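Local structure of PUM-HD domain-containing protein (Caenorhabditis elegans, 7CGF) at residues Y232-Q235 against H236-H240; R196-Q199 against R200-H204; N268-E271 against K272-Q276. The protein probably binds the 3' untranslated regions of messenger RNAs through its PUM-HD domain, the part present here with a bound RNA strand. The protein carries 2 engineered substitutions. One frame throughout, in Å; residues are numbered along the deposited sequence.

Interaction 1 (Y232-Q235 against H236-H240). With nucleotides of chain B.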
loop_
_atom_site.group_PDB
_atom_site.type_symbol
_atom_site.label_atom_id
_atom_site.label_comp_id
_atom_site.label_asym_id
_atom_site.label_seq_id
_atom_site.Cartn_x
_atom_site.Cartn_y
_atom_site.Cartn_z
ATOM N N TYR A 232 -6.043 8.149 5.038
ATOM C CA TYR A 232 -4.802 7.391 5.152
ATOM C C TYR A 232 -3.636 8.124 4.511
ATOM O O TYR A 232 -2.502 8.026 4.996
ATOM C CB TYR A 232 -4.947 6.031 4.492
ATOM C CG TYR A 232 -5.938 5.115 5.182
ATOM C CD1 TYR A 232 -5.561 4.392 6.302
ATOM C CD2 TYR A 232 -7.227 4.960 4.688
ATOM C CE1 TYR A 232 -6.437 3.524 6.922
ATOM C CE2 TYR A 232 -8.128 4.085 5.315
ATOM C CZ TYR A 232 -7.717 3.383 6.431
ATOM O OH TYR A 232 -8.600 2.511 7.041
ATOM N N VAL A 233 -3.889 8.850 3.418
ATOM C CA VAL A 233 -2.828 9.651 2.806
ATOM C C VAL A 233 -2.339 10.709 3.786
ATOM O O VAL A 233 -1.133 10.911 3.966
ATOM C CB VAL A 233 -3.333 10.277 1.491
ATOM C CG1 VAL A 233 -2.376 11.348 0.972
ATOM C CG2 VAL A 233 -3.556 9.185 0.422
ATOM N N VAL A 234 -3.276 11.403 4.434
ATOM C CA VAL A 234 -2.902 12.410 5.419
ATOM C C VAL A 234 -2.168 11.772 6.596
ATOM O O VAL A 234 -1.196 12.338 7.105
ATOM C CB VAL A 234 -4.138 13.192 5.890
ATOM C CG1 VAL A 234 -3.790 14.050 7.123
ATOM C CG2 VAL A 234 -4.666 14.070 4.758
ATOM N N GLN A 235 -2.603 10.586 7.049
ATOM C CA GLN A 235 -1.862 9.941 8.124
ATOM C C GLN A 235 -0.422 9.657 7.704
ATOM O O GLN A 235 0.503 9.799 8.513
ATOM C CB GLN A 235 -2.573 8.667 8.571
ATOM C CG GLN A 235 -3.868 9.006 9.291
ATOM C CD GLN A 235 -4.532 7.766 9.806
ATOM O OE1 GLN A 235 -4.011 7.095 10.702
ATOM N NE2 GLN A 235 -5.659 7.417 9.201
ATOM N N HIS A 236 -0.206 9.332 6.430
ATOM C CA HIS A 236 1.151 9.106 5.941
ATOM C C HIS A 236 1.969 10.394 5.893
ATOM O O HIS A 236 3.186 10.341 6.113
ATOM C CB HIS A 236 1.103 8.428 4.571
ATOM C CG HIS A 236 1.034 6.935 4.656
ATOM N ND1 HIS A 236 -0.038 6.271 5.213
ATOM C CD2 HIS A 236 1.930 5.978 4.309
ATOM C CE1 HIS A 236 0.189 4.968 5.181
ATOM N NE2 HIS A 236 1.379 4.765 4.644
ATOM N N VAL A 237 1.336 11.537 5.595
ATOM C CA VAL A 237 2.021 12.836 5.679
ATOM C C VAL A 237 2.479 13.110 7.106
ATOM O O VAL A 237 3.622 13.517 7.340
ATOM C CB VAL A 237 1.120 13.970 5.169
ATOM C CG1 VAL A 237 1.855 15.341 5.334
ATOM C CG2 VAL A 237 0.758 13.733 3.717
ATOM N N ILE A 238 1.587 12.905 8.086
ATOM C CA ILE A 238 1.972 13.088 9.484
ATOM C C ILE A 238 3.207 12.264 9.824
ATOM O O ILE A 238 4.158 12.759 10.447
ATOM C CB ILE A 238 0.786 12.745 10.405
ATOM C CG1 ILE A 238 -0.308 13.802 10.229
ATOM C CG2 ILE A 238 1.254 12.665 11.875
ATOM C CD1 ILE A 238 -1.712 13.371 10.726
ATOM N N GLU A 239 3.239 11.012 9.388
ATOM C CA GLU A 239 4.360 10.158 9.766
ATOM C C GLU A 239 5.623 10.492 8.982
ATOM O O GLU A 239 6.713 10.553 9.562
ATOM C CB GLU A 239 3.994 8.694 9.577
ATOM C CG GLU A 239 5.113 7.772 10.018
ATOM C CD GLU A 239 4.672 6.350 10.194
ATOM O OE1 GLU A 239 3.457 6.069 10.073
ATOM O OE2 GLU A 239 5.548 5.506 10.471
ATOM N N HIS A 240 5.501 10.722 7.676
ATOM C CA HIS A 240 6.660 10.790 6.789
ATOM C C HIS A 240 7.008 12.199 6.327
ATOM O O HIS A 240 8.004 12.371 5.612
ATOM C CB HIS A 240 6.430 9.876 5.578
ATOM C CG HIS A 240 6.288 8.436 5.942
ATOM N ND1 HIS A 240 7.364 7.656 6.298
ATOM C CD2 HIS A 240 5.199 7.630 6.009
ATOM C CE1 HIS A 240 6.948 6.430 6.567
ATOM N NE2 HIS A 240 5.638 6.388 6.405
ATOM P P A B 4 -12.211 -1.417 6.784
ATOM O OP1 A B 4 -13.250 -2.373 6.335
ATOM O OP2 A B 4 -11.253 -1.807 7.842
ATOM O "O5'" A B 4 -11.387 -0.994 5.498
ATOM C "C5'" A B 4 -12.052 -0.888 4.256
ATOM C "C4'" A B 4 -11.182 -0.283 3.191
ATOM O "O4'" A B 4 -10.347 0.763 3.740
ATOM C "C3'" A B 4 -10.179 -1.189 2.503
ATOM O "O3'" A B 4 -10.767 -2.084 1.578
ATOM C "C2'" A B 4 -9.259 -0.174 1.846
ATOM O "O2'" A B 4 -9.869 0.350 0.678
ATOM C "C1'" A B 4 -9.228 0.935 2.900
ATOM N N9 A B 4 -7.967 0.947 3.662
ATOM C C8 A B 4 -7.469 0.307 4.771
ATOM N N7 A B 4 -6.224 0.675 5.048
ATOM C C5 A B 4 -5.899 1.595 4.040
ATOM C C6 A B 4 -4.777 2.380 3.699
ATOM N N6 A B 4 -3.612 2.420 4.348
ATOM N N1 A B 4 -4.879 3.174 2.617
ATOM C C2 A B 4 -5.985 3.210 1.909
ATOM N N3 A B 4 -7.102 2.522 2.121
ATOM C C4 A B 4 -6.973 1.744 3.199
ATOM P P U B 3 -16.409 0.916 10.973
ATOM O OP1 U B 3 -17.144 0.819 9.686
ATOM O OP2 U B 3 -16.184 -0.279 11.804
ATOM O "O5'" U B 3 -14.951 1.525 10.774
ATOM C "C5'" U B 3 -13.931 0.794 10.117
ATOM C "C4'" U B 3 -13.500 1.546 8.891
ATOM O "O4'" U B 3 -12.912 2.810 9.276
ATOM C "C3'" U B 3 -12.438 0.891 8.031
ATOM O "O3'" U B 3 -13.010 -0.083 7.178
ATOM C "C2'" U B 3 -11.854 2.075 7.263
ATOM O "O2'" U B 3 -12.668 2.375 6.143
ATOM C "C1'" U B 3 -12.003 3.222 8.271
ATOM N N1 U B 3 -10.721 3.659 8.874
ATOM C C2 U B 3 -10.138 4.713 8.186
ATOM O O2 U B 3 -10.665 5.182 7.192
ATOM N N3 U B 3 -8.955 5.169 8.706
ATOM C C4 U B 3 -8.300 4.672 9.807
ATOM O O4 U B 3 -7.236 5.168 10.170
ATOM C C5 U B 3 -8.966 3.579 10.467
ATOM C C6 U B 3 -10.126 3.113 9.980
#

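Interaction 2 (R196-Q199 against R200-H204). With nucleotides of chain B.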
loop_
_atom_site.group_PDB
_atom_site.type_symbol
_atom_site.label_atom_id
_atom_site.label_comp_id
_atom_site.label_asym_id
_atom_site.label_seq_id
_atom_site.Cartn_x
_atom_site.Cartn_y
_atom_site.Cartn_z
ATOM N N ARG A 196 -2.950 4.388 -2.561
ATOM C CA ARG A 196 -1.865 3.522 -2.133
ATOM C C ARG A 196 -0.569 3.906 -2.821
ATOM O O ARG A 196 0.513 3.783 -2.240
ATOM C CB ARG A 196 -2.223 2.065 -2.450
ATOM C CG ARG A 196 -3.533 1.597 -1.806
ATOM C CD ARG A 196 -3.346 1.221 -0.330
ATOM N NE ARG A 196 -4.539 0.526 0.163
ATOM C CZ ARG A 196 -4.579 -0.235 1.254
ATOM N NH1 ARG A 196 -3.492 -0.429 1.976
ATOM N NH2 ARG A 196 -5.717 -0.824 1.606
ATOM N N VAL A 197 -0.668 4.350 -4.070
ATOM C CA VAL A 197 0.498 4.881 -4.768
ATOM C C VAL A 197 1.024 6.117 -4.054
ATOM O O VAL A 197 2.229 6.250 -3.828
ATOM C CB VAL A 197 0.148 5.181 -6.232
ATOM C CG1 VAL A 197 1.316 5.917 -6.908
ATOM C CG2 VAL A 197 -0.132 3.876 -6.963
ATOM N N VAL A 198 0.129 7.030 -3.675
ATOM C CA VAL A 198 0.568 8.231 -2.958
ATOM C C VAL A 198 1.230 7.851 -1.641
ATOM O O VAL A 198 2.291 8.383 -1.283
ATOM C CB VAL A 198 -0.609 9.192 -2.736
ATOM C CG1 VAL A 198 -0.156 10.430 -1.904
ATOM C CG2 VAL A 198 -1.232 9.621 -4.055
ATOM N N GLN A 199 0.627 6.915 -0.899
ATOM C CA GLN A 199 1.230 6.495 0.361
ATOM C C GLN A 199 2.616 5.898 0.148
ATOM O O GLN A 199 3.542 6.178 0.925
ATOM C CB GLN A 199 0.322 5.498 1.073
ATOM C CG GLN A 199 -0.936 6.167 1.584
ATOM C CD GLN A 199 -1.949 5.171 2.084
ATOM O OE1 GLN A 199 -1.722 4.497 3.090
ATOM N NE2 GLN A 199 -3.078 5.055 1.371
ATOM N N ARG A 200 2.774 5.054 -0.876
ATOM C CA ARG A 200 4.070 4.434 -1.132
ATOM C C ARG A 200 5.118 5.488 -1.478
ATOM O O ARG A 200 6.265 5.417 -1.011
ATOM C CB ARG A 200 3.930 3.387 -2.244
ATOM C CG ARG A 200 4.785 2.132 -2.080
ATOM C CD ARG A 200 4.454 1.326 -0.825
ATOM N NE ARG A 200 3.063 0.880 -0.815
ATOM C CZ ARG A 200 2.154 1.234 0.097
ATOM N NH1 ARG A 200 0.905 0.783 0.009
ATOM N NH2 ARG A 200 2.481 2.017 1.107
ATOM N N CYS A 201 4.729 6.499 -2.262
ATOM C CA CYS A 201 5.640 7.605 -2.552
ATOM C C CYS A 201 6.068 8.333 -1.287
ATOM O O CYS A 201 7.252 8.675 -1.131
ATOM C CB CYS A 201 4.986 8.584 -3.519
ATOM S SG CYS A 201 4.921 7.946 -5.174
ATOM N N LEU A 202 5.129 8.595 -0.370
ATOM C CA LEU A 202 5.486 9.287 0.871
ATOM C C LEU A 202 6.438 8.460 1.726
ATOM O O LEU A 202 7.272 9.029 2.448
ATOM C CB LEU A 202 4.219 9.626 1.662
ATOM C CG LEU A 202 3.281 10.597 0.957
ATOM C CD1 LEU A 202 1.960 10.676 1.733
ATOM C CD2 LEU A 202 3.931 11.968 0.834
ATOM N N GLU A 203 6.343 7.132 1.641
ATOM C CA GLU A 203 7.211 6.236 2.403
ATOM C C GLU A 203 8.618 6.151 1.830
ATOM O O GLU A 203 9.585 6.063 2.595
ATOM C CB GLU A 203 6.620 4.830 2.441
ATOM C CG GLU A 203 5.426 4.685 3.343
ATOM C CD GLU A 203 4.646 3.428 3.039
ATOM O OE1 GLU A 203 5.014 2.717 2.076
ATOM O OE2 GLU A 203 3.662 3.156 3.764
ATOM N N HIS A 204 8.767 6.139 0.499
ATOM C CA HIS A 204 10.038 5.760 -0.113
ATOM C C HIS A 204 10.732 6.848 -0.917
ATOM O O HIS A 204 11.938 6.727 -1.174
ATOM C CB HIS A 204 9.847 4.553 -1.040
ATOM C CG HIS A 204 9.421 3.317 -0.326
ATOM N ND1 HIS A 204 10.317 2.478 0.301
ATOM C CD2 HIS A 204 8.195 2.770 -0.139
ATOM C CE1 HIS A 204 9.662 1.467 0.847
ATOM N NE2 HIS A 204 8.374 1.619 0.596
ATOM P P A B 4 -12.211 -1.417 6.784
ATOM O OP1 A B 4 -13.250 -2.373 6.335
ATOM O OP2 A B 4 -11.253 -1.807 7.842
ATOM O "O5'" A B 4 -11.387 -0.994 5.498
ATOM C "C5'" A B 4 -12.052 -0.888 4.256
ATOM C "C4'" A B 4 -11.182 -0.283 3.191
ATOM O "O4'" A B 4 -10.347 0.763 3.740
ATOM C "C3'" A B 4 -10.179 -1.189 2.503
ATOM O "O3'" A B 4 -10.767 -2.084 1.578
ATOM C "C2'" A B 4 -9.259 -0.174 1.846
ATOM O "O2'" A B 4 -9.869 0.350 0.678
ATOM C "C1'" A B 4 -9.228 0.935 2.900
ATOM N N9 A B 4 -7.967 0.947 3.662
ATOM C C8 A B 4 -7.469 0.307 4.771
ATOM N N7 A B 4 -6.224 0.675 5.048
ATOM C C5 A B 4 -5.899 1.595 4.040
ATOM C C6 A B 4 -4.777 2.380 3.699
ATOM N N6 A B 4 -3.612 2.420 4.348
ATOM N N1 A B 4 -4.879 3.174 2.617
ATOM C C2 A B 4 -5.985 3.210 1.909
ATOM N N3 A B 4 -7.102 2.522 2.121
ATOM C C4 A B 4 -6.973 1.744 3.199
ATOM P P G B 5 -10.037 -3.471 1.206
ATOM O OP1 G B 5 -11.032 -4.280 0.464
ATOM O OP2 G B 5 -9.386 -4.037 2.414
ATOM O "O5'" G B 5 -8.865 -3.053 0.208
ATOM C "C5'" G B 5 -9.124 -2.287 -0.961
ATOM C "C4'" G B 5 -7.914 -2.218 -1.864
ATOM O "O4'" G B 5 -6.758 -1.773 -1.116
ATOM C "C3'" G B 5 -7.474 -3.532 -2.485
ATOM O "O3'" G B 5 -8.226 -3.836 -3.640
ATOM C "C2'" G B 5 -5.994 -3.301 -2.771
ATOM O "O2'" G B 5 -5.818 -2.586 -3.984
ATOM C "C1'" G B 5 -5.591 -2.388 -1.615
ATOM N N9 G B 5 -4.944 -3.120 -0.513
ATOM C C8 G B 5 -5.553 -3.868 0.465
ATOM N N7 G B 5 -4.705 -4.378 1.316
ATOM C C5 G B 5 -3.467 -3.940 0.862
ATOM C C6 G B 5 -2.169 -4.168 1.378
ATOM O O6 G B 5 -1.830 -4.835 2.366
ATOM N N1 G B 5 -1.202 -3.527 0.612
ATOM C C2 G B 5 -1.434 -2.756 -0.501
ATOM N N2 G B 5 -0.336 -2.241 -1.077
ATOM N N3 G B 5 -2.642 -2.535 -1.007
ATOM C C4 G B 5 -3.598 -3.158 -0.270
HETATM O O HOH W 1 -0.910 1.270 2.160
#

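Interaction 3 (N268-E271 against K272-Q276). With nucleotides of chain B.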
loop_
_atom_site.group_PDB
_atom_site.type_symbol
_atom_site.label_atom_id
_atom_site.label_comp_id
_atom_site.label_asym_id
_atom_site.label_seq_id
_atom_site.Cartn_x
_atom_site.Cartn_y
_atom_site.Cartn_z
ATOM N N ASN A 268 -9.677 9.881 12.560
ATOM C CA ASN A 268 -8.455 9.088 12.606
ATOM C C ASN A 268 -7.221 9.952 12.425
ATOM O O ASN A 268 -6.140 9.593 12.908
ATOM C CB ASN A 268 -8.473 8.008 11.515
ATOM C CG ASN A 268 -9.672 7.076 11.640
ATOM O OD1 ASN A 268 -10.625 7.134 10.841
ATOM N ND2 ASN A 268 -9.643 6.233 12.657
ATOM N N VAL A 269 -7.351 11.057 11.699
ATOM C CA VAL A 269 -6.218 11.959 11.502
ATOM C C VAL A 269 -5.786 12.572 12.833
ATOM O O VAL A 269 -4.587 12.666 13.122
ATOM C CB VAL A 269 -6.582 13.025 10.452
ATOM C CG1 VAL A 269 -5.524 14.145 10.384
ATOM C CG2 VAL A 269 -6.777 12.367 9.093
ATOM N N ILE A 270 -6.743 12.958 13.683
ATOM C CA ILE A 270 -6.363 13.494 14.994
ATOM C C ILE A 270 -5.646 12.430 15.806
ATOM O O ILE A 270 -4.655 12.713 16.482
ATOM C CB ILE A 270 -7.582 14.032 15.764
ATOM C CG1 ILE A 270 -8.376 15.005 14.926
ATOM C CG2 ILE A 270 -7.121 14.719 17.064
ATOM C CD1 ILE A 270 -9.573 15.553 15.661
ATOM N N GLU A 271 -6.138 11.187 15.762
ATOM C CA GLU A 271 -5.472 10.120 16.493
ATOM C C GLU A 271 -4.031 9.962 16.036
ATOM O O GLU A 271 -3.129 9.770 16.858
ATOM C CB GLU A 271 -6.238 8.809 16.331
ATOM C CG GLU A 271 -7.595 8.852 17.001
ATOM C CD GLU A 271 -8.238 7.476 17.106
ATOM O OE1 GLU A 271 -7.500 6.479 17.273
ATOM O OE2 GLU A 271 -9.480 7.396 17.014
ATOM N N LYS A 272 -3.796 10.066 14.725
ATOM C CA LYS A 272 -2.442 9.923 14.211
ATOM C C LYS A 272 -1.548 11.042 14.722
ATOM O O LYS A 272 -0.369 10.813 15.031
ATOM C CB LYS A 272 -2.462 9.902 12.682
ATOM C CG LYS A 272 -1.121 9.587 12.044
ATOM C CD LYS A 272 -0.753 8.123 12.213
ATOM C CE LYS A 272 0.586 7.830 11.538
ATOM N NZ LYS A 272 1.005 6.413 11.694
ATOM N N CYS A 273 -2.079 12.264 14.784
ATOM C CA CYS A 273 -1.326 13.377 15.368
ATOM C C CYS A 273 -0.909 13.077 16.798
ATOM O O CYS A 273 0.202 13.428 17.221
ATOM C CB CYS A 273 -2.157 14.653 15.347
ATOM S SG CYS A 273 -2.431 15.364 13.709
ATOM N N LEU A 274 -1.802 12.459 17.568
ATOM C CA LEU A 274 -1.500 12.200 18.974
ATOM C C LEU A 274 -0.487 11.075 19.135
ATOM O O LEU A 274 0.313 11.095 20.078
ATOM C CB LEU A 274 -2.790 11.881 19.726
ATOM C CG LEU A 274 -3.767 13.047 19.869
ATOM C CD1 LEU A 274 -5.156 12.520 20.182
ATOM C CD2 LEU A 274 -3.320 14.051 20.942
ATOM N N GLU A 275 -0.508 10.092 18.232
ATOM C CA GLU A 275 0.440 8.983 18.271
ATOM C C GLU A 275 1.820 9.406 17.775
ATOM O O GLU A 275 2.838 8.969 18.322
ATOM C CB GLU A 275 -0.095 7.816 17.431
ATOM C CG GLU A 275 -1.453 7.296 17.879
ATOM C CD GLU A 275 -2.134 6.397 16.845
ATOM O OE1 GLU A 275 -1.753 6.420 15.650
ATOM O OE2 GLU A 275 -3.066 5.662 17.229
ATOM N N GLN A 276 1.875 10.266 16.760
ATOM C CA GLN A 276 3.131 10.651 16.119
ATOM C C GLN A 276 3.686 11.984 16.593
ATOM O O GLN A 276 4.873 12.256 16.371
ATOM C CB GLN A 276 2.946 10.734 14.599
ATOM C CG GLN A 276 2.677 9.401 13.953
ATOM C CD GLN A 276 3.951 8.640 13.666
ATOM O OE1 GLN A 276 5.023 9.234 13.525
ATOM N NE2 GLN A 276 3.845 7.318 13.577
ATOM P P U B 3 -16.409 0.916 10.973
ATOM O OP1 U B 3 -17.144 0.819 9.686
ATOM O OP2 U B 3 -16.184 -0.279 11.804
ATOM O "O5'" U B 3 -14.951 1.525 10.774
ATOM C "C5'" U B 3 -13.931 0.794 10.117
ATOM C "C4'" U B 3 -13.500 1.546 8.891
ATOM O "O4'" U B 3 -12.912 2.810 9.276
ATOM C "C3'" U B 3 -12.438 0.891 8.031
ATOM O "O3'" U B 3 -13.010 -0.083 7.178
ATOM C "C2'" U B 3 -11.854 2.075 7.263
ATOM O "O2'" U B 3 -12.668 2.375 6.143
ATOM C "C1'" U B 3 -12.003 3.222 8.271
ATOM N N1 U B 3 -10.721 3.659 8.874
ATOM C C2 U B 3 -10.138 4.713 8.186
ATOM O O2 U B 3 -10.665 5.182 7.192
ATOM N N3 U B 3 -8.955 5.169 8.706
ATOM C C4 U B 3 -8.300 4.672 9.807
ATOM O O4 U B 3 -7.236 5.168 10.170
ATOM C C5 U B 3 -8.966 3.579 10.467
ATOM C C6 U B 3 -10.126 3.113 9.980
ATOM P P G B 2 -18.312 -0.070 16.196
ATOM O OP1 G B 2 -18.845 -0.983 15.157
ATOM O OP2 G B 2 -17.274 -0.579 17.107
ATOM O "O5'" G B 2 -17.712 1.177 15.396
ATOM C "C5'" G B 2 -18.564 2.046 14.670
ATOM C "C4'" G B 2 -17.762 3.077 13.917
ATOM O "O4'" G B 2 -17.063 3.928 14.858
ATOM C "C3'" G B 2 -16.659 2.522 13.033
ATOM O "O3'" G B 2 -17.166 2.064 11.793
ATOM C "C2'" G B 2 -15.692 3.705 12.930
ATOM O "O2'" G B 2 -16.158 4.675 12.004
ATOM C "C1'" G B 2 -15.806 4.307 14.331
ATOM N N9 G B 2 -14.731 3.832 15.222
ATOM C C8 G B 2 -14.600 2.632 15.884
ATOM N N7 G B 2 -13.498 2.536 16.581
ATOM C C5 G B 2 -12.850 3.750 16.364
ATOM C C6 G B 2 -11.613 4.245 16.852
ATOM O O6 G B 2 -10.798 3.704 17.606
ATOM N N1 G B 2 -11.357 5.535 16.376
ATOM C C2 G B 2 -12.189 6.244 15.555
ATOM N N2 G B 2 -11.752 7.463 15.198
ATOM N N3 G B 2 -13.342 5.786 15.074
ATOM C C4 G B 2 -13.601 4.547 15.533
HETATM O O HOH W 2 -5.319 5.023 15.834
#

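Interaction 1 (Y232-Q235 against H236-H240)
Along helix 230-240 the amides of His236, Val237, Ile238 and Glu239 bond in regular alpha-helical fashion to the carbonyls of Tyr232, Val233, Val234 and Gln235. Tyr232 O is gripped twice, for besides the amide it accepts His236 ND1 at 3.0 Å; the two donors come from opposite faces of the carbonyl plane, and the ring bond is bent (141°). His236 NE2 meets Glu203 of helix 194-204, so an imidazole with acceptors at both nitrogens is likely to be positively charged. The helix lies in a predicted Pumilio repeat and turns its RNA-facing side to A4 and U3 of chain B. The flat ring of Tyr232 suits its place between two successive bases: one face lies over adenine, with A4 C5 3.3 Å above the ring, while Tyr232 CZ comes within 3.1 Å of U3 N3. Gln235 does the edge reading. Its CG stands anti to the carbonyl carbon (chi1 -70°) and the extended chain carries NE2 to U3 O4, a nearly straight bond of 2.9 Å. On the protein side, branched Val234 and Ile238 fill one apolar flank, Val234 CG1 lying 4.2 Å from Ile238 CD1, and Val234 also packs against Val269 of helix 266-276.

Interaction 2 (R196-Q199 against R200-H204)
Arg200 N bonds to Arg196 O one helical turn back. From CB, 4.2 Å from Arg200 NH1, the Arg196 chain bends at chi2 (-80°) and brings CD between the bases, 3.9 Å from both A4 N1 and G5 N3 of chain B. NE then passes G5 O4' and A4 C2, and CZ lies 3.4 Å from G5 N9. The guanidinium is sandwiched, A4 C5 3.3 Å above one face and G5 N9 3.2 Å above the other, both toward the rim. NH2 adds a weak bond to G5 O4', and NH1 shares a water with Arg200 NH1. With an alanine here the guanidinium is gone, and adenine and guanine, no longer held apart, would probably be freer to shift. Arg200 folds back over Arg196 O, and its NH2 forms a salt bridge with Glu203 OE1 (2.8 Å), which probably eases the nearness of the two guanidiniums. Gln199, whose amide carries donor and acceptor, reads the adenine edge: NE2 donates to A4 N1 at 2.9 Å, and OE1, less surely placed, accepts from A4 N6. An arginine stacked between bases and a glutamine at a base edge are typical of the RNA-binding surface of Pumilio repeats.

Interaction 3 (N268-E271 against K272-Q276)
The RNA-facing helix of a predicted Pumilio repeat, 266-276, carries Glu271 and Glu275 one turn apart, tied by the backbone bond from Glu275 N to Glu271 O. Glu271 CG lies anti to the carbonyl carbon (chi1 -67°), and from there the extended chain sends the carboxylate out to G2 of chain B. OE2 alone takes both guanine donors, N1 at 2.7 Å and N2 at 2.9 Å, the first bond straighter (153°) than the second. A negatively charged acceptor suits an edge that offers donors at N1 and N2. The other carboxylate oxygen, Glu271 OE1, stands 4.5 Å from Glu275 OE2, with a water between these like charges. Glu275, whose CG packs 3.2 Å from Glu271 O, has its charge answered by Lys315 of helix 309-319, and Lys272 reaches instead to Glu239 of helix 230-240 in a salt bridge. Asn268 lays its amide against uracil, CG being 3.3 Å from U3 C4 of chain B. Behind this polar side, Ile270 CG2 meets Leu274 CD1 at 4.3 Å, and the small Cys273 packs on Ile249 and Val250 of helix 243-255. A glutamate taking the N1 and N2 donors of guanine is characteristic of guanine-recognising Pumilio repeats.

Overall arrangement
Interactions 2, 1 and 3 follow one another along the chain, on neighbouring helices of successive predicted repeats, while the RNA runs the opposite way, from G2 to G5. Interaction 1 sits between the others, meeting interaction 2 through a probable hydrogen bond between His236 and Glu203 and interaction 3 through the Glu239-Lys272 salt bridge; interactions 2 and 3 do not touch. All three are largely buried once the RNA is counted, hydrophobic residues facing the protein; among residues that touch, Glu275 is the exposed one. At equivalent positions the base-packing group is arginine in 196-204, tyrosine in 232-240 and asparagine in 268-276, and the edge reader glutamine in the first two but glutamate in the third.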